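Local coordinates for protein Uly1 (Catenovulum maritimum, PDB 7DRQ) that cleaves ulvan, a sulfated polysaccharide of green seaweeds, as a family 24 polysaccharide lyase with a beta-propeller fold and bound calcium, at residues Ala14-Ala27 and Gln36-Pro48. Sequence-based numbering, arbitrary orientation.
Sequences ALFFDGVKKSVPQA and QKYNYAYGNAIAP
The buried F17 offers its ring edge to the electron-rich face of Y38, CD1 over its centre, in an edge-to-face pair with centroids 4.6 Å apart and planes at 57°. Aliphatic L15 and I46 fill in round the two rings: L15 CD1 touches Y38 CE2, its side chain crossing that of Y38 at about a right angle, and F17 CZ meets I46 CB at 3.8 Å. G43 O lies in the plane of the F17 ring, at its edge, where ring hydrogens suit a carbonyl oxygen. Over one face of F16 sits N44 O, fixed by F17 N at 3.0 Å, with the N44 amide beside CZ of F16. Y40 is covered on both faces: K21 CA makes a CH-pi contact with one, 4.0 Å from the centroid, while N44 CB sits over the other; Y42 O lies at its edge. With CG of Y40 lying between its backbone N and carbonyl carbon (chi1 59°), the ring folds across the V20-K21 backbone. A serine in place of Y40 would probably open a gap between K21 and N44 and leave the K21 backbone without its aromatic cover. Backbone bonds run alongside: Y40 N to V20 O and K22 N to Y40 O (2.7 Å). N39, short and amide-tipped, takes V20 N on an in-plane lone pair of OD1, almost straight at 171°. The carboxylate of D18 accepts from Y38 N through OD1, and G19, where a CB would collide with N39 OD1, lets the chains close up. K21, long enough to bend back, brings NZ to A41 O at 2.8 Å. The K21-Y40 bridge ties the single linker between strands 3-15 and 53-56 back on itself; strand 3-15 pairs antiparallel with 469-478, consistent with the velcro closure of a beta-propeller.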
loop_
_atom_site.group_PDB
_atom_site.type_symbol
_atom_site.label_atom_id
_atom_site.label_comp_id
_atom_site.label_asym_id
_atom_site.label_seq_id
_atom_site.Cartn_x
_atom_site.Cartn_y
_atom_site.Cartn_z
ATOM N N ALA A 14 -5.173 -4.956 -18.686
ATOM C CA ALA A 14 -5.045 -4.160 -17.467
ATOM C C ALA A 14 -5.182 -2.675 -17.778
ATOM O O ALA A 14 -4.600 -2.170 -18.744
ATOM C CB ALA A 14 -3.698 -4.423 -16.792
ATOM N N LEU A 15 -5.963 -1.981 -16.959
ATOM C CA LEU A 15 -6.227 -0.564 -17.194
ATOM C C LEU A 15 -4.965 0.275 -17.014
ATOM O O LEU A 15 -4.198 0.087 -16.068
ATOM C CB LEU A 15 -7.327 -0.072 -16.256
ATOM C CG LEU A 15 -7.633 1.436 -16.314
ATOM C CD1 LEU A 15 -8.172 1.816 -17.700
ATOM C CD2 LEU A 15 -8.627 1.839 -15.220
ATOM N N PHE A 16 -4.760 1.217 -17.933
ATOM C CA PHE A 16 -3.651 2.151 -17.870
ATOM C C PHE A 16 -4.146 3.526 -18.289
ATOM O O PHE A 16 -4.976 3.636 -19.194
ATOM C CB PHE A 16 -2.508 1.696 -18.778
ATOM C CG PHE A 16 -1.277 2.541 -18.682
ATOM C CD1 PHE A 16 -0.332 2.298 -17.698
ATOM C CD2 PHE A 16 -1.043 3.551 -19.604
ATOM C CE1 PHE A 16 0.821 3.074 -17.618
ATOM C CE2 PHE A 16 0.097 4.328 -19.530
ATOM C CZ PHE A 16 1.032 4.093 -18.535
ATOM N N PHE A 17 -3.643 4.563 -17.631
ATOM C CA PHE A 17 -4.059 5.932 -17.923
ATOM C C PHE A 17 -3.121 6.490 -18.989
ATOM O O PHE A 17 -2.039 6.996 -18.682
ATOM C CB PHE A 17 -4.059 6.770 -16.652
ATOM C CG PHE A 17 -4.834 6.148 -15.526
ATOM C CD1 PHE A 17 -6.028 5.486 -15.777
ATOM C CD2 PHE A 17 -4.378 6.224 -14.217
ATOM C CE1 PHE A 17 -6.752 4.914 -14.731
ATOM C CE2 PHE A 17 -5.102 5.656 -13.169
ATOM C CZ PHE A 17 -6.281 4.995 -13.436
ATOM N N ASP A 18 -3.540 6.396 -20.245
ATOM C CA ASP A 18 -2.682 6.704 -21.385
ATOM C C ASP A 18 -2.719 8.174 -21.791
ATOM O O ASP A 18 -2.132 8.531 -22.822
ATOM C CB ASP A 18 -3.065 5.827 -22.577
ATOM C CG ASP A 18 -4.440 6.144 -23.128
ATOM O OD1 ASP A 18 -5.367 6.467 -22.346
ATOM O OD2 ASP A 18 -4.594 6.068 -24.361
ATOM N N GLY A 19 -3.388 9.020 -21.015
ATOM C CA GLY A 19 -3.470 10.442 -21.315
ATOM C C GLY A 19 -2.381 11.256 -20.648
ATOM O O GLY A 19 -1.246 10.784 -20.524
ATOM N N VAL A 20 -2.705 12.471 -20.207
ATOM C CA VAL A 20 -1.717 13.366 -19.615
ATOM C C VAL A 20 -2.101 13.686 -18.176
ATOM O O VAL A 20 -3.226 13.453 -17.726
ATOM C CB VAL A 20 -1.528 14.665 -20.432
ATOM C CG1 VAL A 20 -1.165 14.338 -21.864
ATOM C CG2 VAL A 20 -2.781 15.549 -20.364
ATOM N N LYS A 21 -1.135 14.250 -17.457
ATOM C CA LYS A 21 -1.345 14.623 -16.067
ATOM C C LYS A 21 -2.261 15.836 -15.958
ATOM O O LYS A 21 -2.113 16.810 -16.697
ATOM C CB LYS A 21 -0.001 14.925 -15.406
ATOM C CG LYS A 21 -0.113 15.363 -13.963
ATOM C CD LYS A 21 0.328 14.263 -13.045
ATOM C CE LYS A 21 0.743 14.824 -11.701
ATOM N NZ LYS A 21 -0.369 15.635 -11.144
ATOM N N LYS A 22 -3.206 15.779 -15.021
ATOM C CA LYS A 22 -4.112 16.887 -14.742
ATOM C C LYS A 22 -3.897 17.407 -13.328
ATOM O O LYS A 22 -3.665 16.629 -12.395
ATOM C CB LYS A 22 -5.579 16.469 -14.899
ATOM C CG LYS A 22 -5.978 16.065 -16.305
ATOM C CD LYS A 22 -5.882 17.224 -17.295
ATOM C CE LYS A 22 -6.285 16.761 -18.691
ATOM N NZ LYS A 22 -6.246 17.860 -19.693
ATOM N N SER A 23 -3.989 18.728 -13.172
ATOM C CA SER A 23 -4.042 19.327 -11.851
ATOM C C SER A 23 -5.313 18.876 -11.124
ATOM O O SER A 23 -6.254 18.353 -11.723
ATOM C CB SER A 23 -3.998 20.854 -11.961
ATOM O OG SER A 23 -5.275 21.366 -12.287
ATOM N N VAL A 24 -5.334 19.088 -9.813
ATOM C CA VAL A 24 -6.531 18.805 -9.028
ATOM C C VAL A 24 -7.674 19.729 -9.450
ATOM O O VAL A 24 -8.803 19.247 -9.635
ATOM C CB VAL A 24 -6.242 18.899 -7.524
ATOM C CG1 VAL A 24 -7.533 19.037 -6.750
ATOM C CG2 VAL A 24 -5.462 17.667 -7.073
ATOM N N PRO A 25 -7.459 21.045 -9.619
ATOM C CA PRO A 25 -8.569 21.878 -10.125
ATOM C C PRO A 25 -9.027 21.493 -11.524
ATOM O O PRO A 25 -10.230 21.527 -11.801
ATOM C CB PRO A 25 -7.991 23.302 -10.076
ATOM C CG PRO A 25 -6.947 23.242 -9.018
ATOM C CD PRO A 25 -6.322 21.882 -9.185
ATOM N N GLN A 26 -8.102 21.145 -12.421
ATOM C CA GLN A 26 -8.487 20.616 -13.726
ATOM C C GLN A 26 -9.334 19.357 -13.573
ATOM O O GLN A 26 -10.421 19.244 -14.154
ATOM C CB GLN A 26 -7.237 20.298 -14.548
ATOM C CG GLN A 26 -6.779 21.364 -15.528
ATOM C CD GLN A 26 -5.508 20.952 -16.241
ATOM O OE1 GLN A 26 -4.612 20.343 -15.642
ATOM N NE2 GLN A 26 -5.423 21.263 -17.534
ATOM N N ALA A 27 -8.835 18.388 -12.800
ATOM C CA ALA A 27 -9.533 17.114 -12.653
ATOM C C ALA A 27 -10.926 17.319 -12.082
ATOM O O ALA A 27 -11.876 16.627 -12.466
ATOM C CB ALA A 27 -8.722 16.176 -11.763
ATOM N N GLN A 36 -11.451 11.006 -25.713
ATOM C CA GLN A 36 -10.262 11.467 -25.012
ATOM C C GLN A 36 -9.400 10.291 -24.569
ATOM O O GLN A 36 -9.895 9.193 -24.293
ATOM C CB GLN A 36 -10.632 12.307 -23.782
ATOM C CG GLN A 36 -11.208 11.491 -22.611
ATOM C CD GLN A 36 -11.349 12.297 -21.329
ATOM O OE1 GLN A 36 -12.284 13.093 -21.177
ATOM N NE2 GLN A 36 -10.418 12.098 -20.398
ATOM N N LYS A 37 -8.093 10.532 -24.497
ATOM C CA LYS A 37 -7.222 9.607 -23.785
ATOM C C LYS A 37 -7.541 9.649 -22.294
ATOM O O LYS A 37 -8.204 10.564 -21.792
ATOM C CB LYS A 37 -5.752 9.953 -24.034
ATOM C CG LYS A 37 -5.307 9.762 -25.481
ATOM C CD LYS A 37 -3.826 10.067 -25.657
ATOM C CE LYS A 37 -3.506 10.397 -27.113
ATOM N NZ LYS A 37 -3.827 11.825 -27.443
ATOM N N TYR A 38 -7.075 8.629 -21.577
ATOM C CA TYR A 38 -7.397 8.497 -20.145
ATOM C C TYR A 38 -6.404 9.319 -19.341
ATOM O O TYR A 38 -5.311 8.861 -19.003
ATOM C CB TYR A 38 -7.392 7.032 -19.735
ATOM C CG TYR A 38 -8.254 6.702 -18.525
ATOM C CD1 TYR A 38 -8.584 7.671 -17.584
ATOM C CD2 TYR A 38 -8.723 5.410 -18.328
ATOM C CE1 TYR A 38 -9.371 7.353 -16.464
ATOM C CE2 TYR A 38 -9.504 5.087 -17.241
ATOM C CZ TYR A 38 -9.825 6.054 -16.310
ATOM O OH TYR A 38 -10.605 5.697 -15.240
ATOM N N ASN A 39 -6.779 10.555 -19.030
ATOM C CA ASN A 39 -5.922 11.428 -18.244
ATOM C C ASN A 39 -5.893 10.956 -16.791
ATOM O O ASN A 39 -6.571 9.997 -16.405
ATOM C CB ASN A 39 -6.404 12.871 -18.373
ATOM C CG ASN A 39 -6.430 13.326 -19.812
ATOM O OD1 ASN A 39 -5.474 13.103 -20.555
ATOM N ND2 ASN A 39 -7.528 13.945 -20.223
ATOM N N TYR A 40 -5.091 11.631 -15.968
ATOM C CA TYR A 40 -4.865 11.143 -14.615
ATOM C C TYR A 40 -4.391 12.282 -13.721
ATOM O O TYR A 40 -3.790 13.253 -14.188
ATOM C CB TYR A 40 -3.851 9.988 -14.615
ATOM C CG TYR A 40 -2.498 10.344 -15.199
ATOM C CD1 TYR A 40 -2.255 10.214 -16.564
ATOM C CD2 TYR A 40 -1.470 10.816 -14.391
ATOM C CE1 TYR A 40 -1.014 10.536 -17.110
ATOM C CE2 TYR A 40 -0.227 11.142 -14.925
ATOM C CZ TYR A 40 -0.008 11.001 -16.285
ATOM O OH TYR A 40 1.221 11.326 -16.822
ATOM N N ALA A 41 -4.663 12.145 -12.429
ATOM C CA ALA A 41 -4.362 13.190 -11.460
ATOM C C ALA A 41 -3.059 12.953 -10.712
ATOM O O ALA A 41 -2.424 13.917 -10.264
ATOM C CB ALA A 41 -5.511 13.316 -10.453
ATOM N N TYR A 42 -2.631 11.701 -10.586
ATOM C CA TYR A 42 -1.408 11.422 -9.847
ATOM C C TYR A 42 -0.472 10.572 -10.688
ATOM O O TYR A 42 0.269 11.111 -11.518
ATOM C CB TYR A 42 -1.765 10.776 -8.509
ATOM C CG TYR A 42 -2.610 11.716 -7.680
ATOM C CD1 TYR A 42 -2.031 12.781 -7.010
ATOM C CD2 TYR A 42 -3.994 11.572 -7.621
ATOM C CE1 TYR A 42 -2.800 13.663 -6.275
ATOM C CE2 TYR A 42 -4.774 12.444 -6.879
ATOM C CZ TYR A 42 -4.171 13.488 -6.208
ATOM O OH TYR A 42 -4.942 14.360 -5.470
ATOM N N GLY A 43 -0.511 9.241 -10.516
ATOM C CA GLY A 43 0.260 8.359 -11.365
ATOM C C GLY A 43 -0.551 7.878 -12.552
ATOM O O GLY A 43 -1.765 8.021 -12.604
ATOM N N ASN A 44 0.137 7.314 -13.541
ATOM C CA ASN A 44 -0.570 6.826 -14.717
ATOM C C ASN A 44 -0.812 5.321 -14.688
ATOM O O ASN A 44 -1.453 4.800 -15.601
ATOM C CB ASN A 44 0.176 7.230 -16.004
ATOM C CG ASN A 44 1.578 6.663 -16.095
ATOM O OD1 ASN A 44 1.967 5.784 -15.327
ATOM N ND2 ASN A 44 2.350 7.157 -17.069
ATOM N N ALA A 45 -0.367 4.621 -13.643
ATOM C CA ALA A 45 -0.404 3.156 -13.609
ATOM C C ALA A 45 -1.100 2.698 -12.329
ATOM O O ALA A 45 -0.505 2.724 -11.244
ATOM C CB ALA A 45 1.005 2.578 -13.719
ATOM N N ILE A 46 -2.366 2.287 -12.460
ATOM C CA ILE A 46 -3.139 1.781 -11.328
ATOM C C ILE A 46 -3.057 0.261 -11.200
ATOM O O ILE A 46 -3.574 -0.300 -10.222
ATOM C CB ILE A 46 -4.605 2.252 -11.463
ATOM C CG1 ILE A 46 -5.328 2.220 -10.111
ATOM C CG2 ILE A 46 -5.344 1.450 -12.550
ATOM C CD1 ILE A 46 -6.596 3.071 -10.069
ATOM N N ALA A 47 -2.407 -0.414 -12.143
ATOM C CA ALA A 47 -2.254 -1.868 -12.137
ATOM C C ALA A 47 -0.904 -2.276 -12.718
ATOM O O ALA A 47 -0.587 -1.922 -13.864
ATOM C CB ALA A 47 -3.392 -2.523 -12.925
ATOM N N PRO A 48 -0.064 -3.010 -11.970
ATOM C CA PRO A 48 -0.249 -3.418 -10.579
ATOM C C PRO A 48 0.107 -2.276 -9.639
ATOM O O PRO A 48 1.109 -1.597 -9.835
ATOM C CB PRO A 48 0.717 -4.595 -10.428
ATOM C CG PRO A 48 1.815 -4.285 -11.372
ATOM C CD PRO A 48 1.230 -3.470 -12.504
HETATM O O HOH W 1 -1.724 0.407 -15.003
HETATM O O HOH W 2 -0.706 15.419 -8.738
HETATM O O HOH W 3 -3.030 16.503 -9.782
#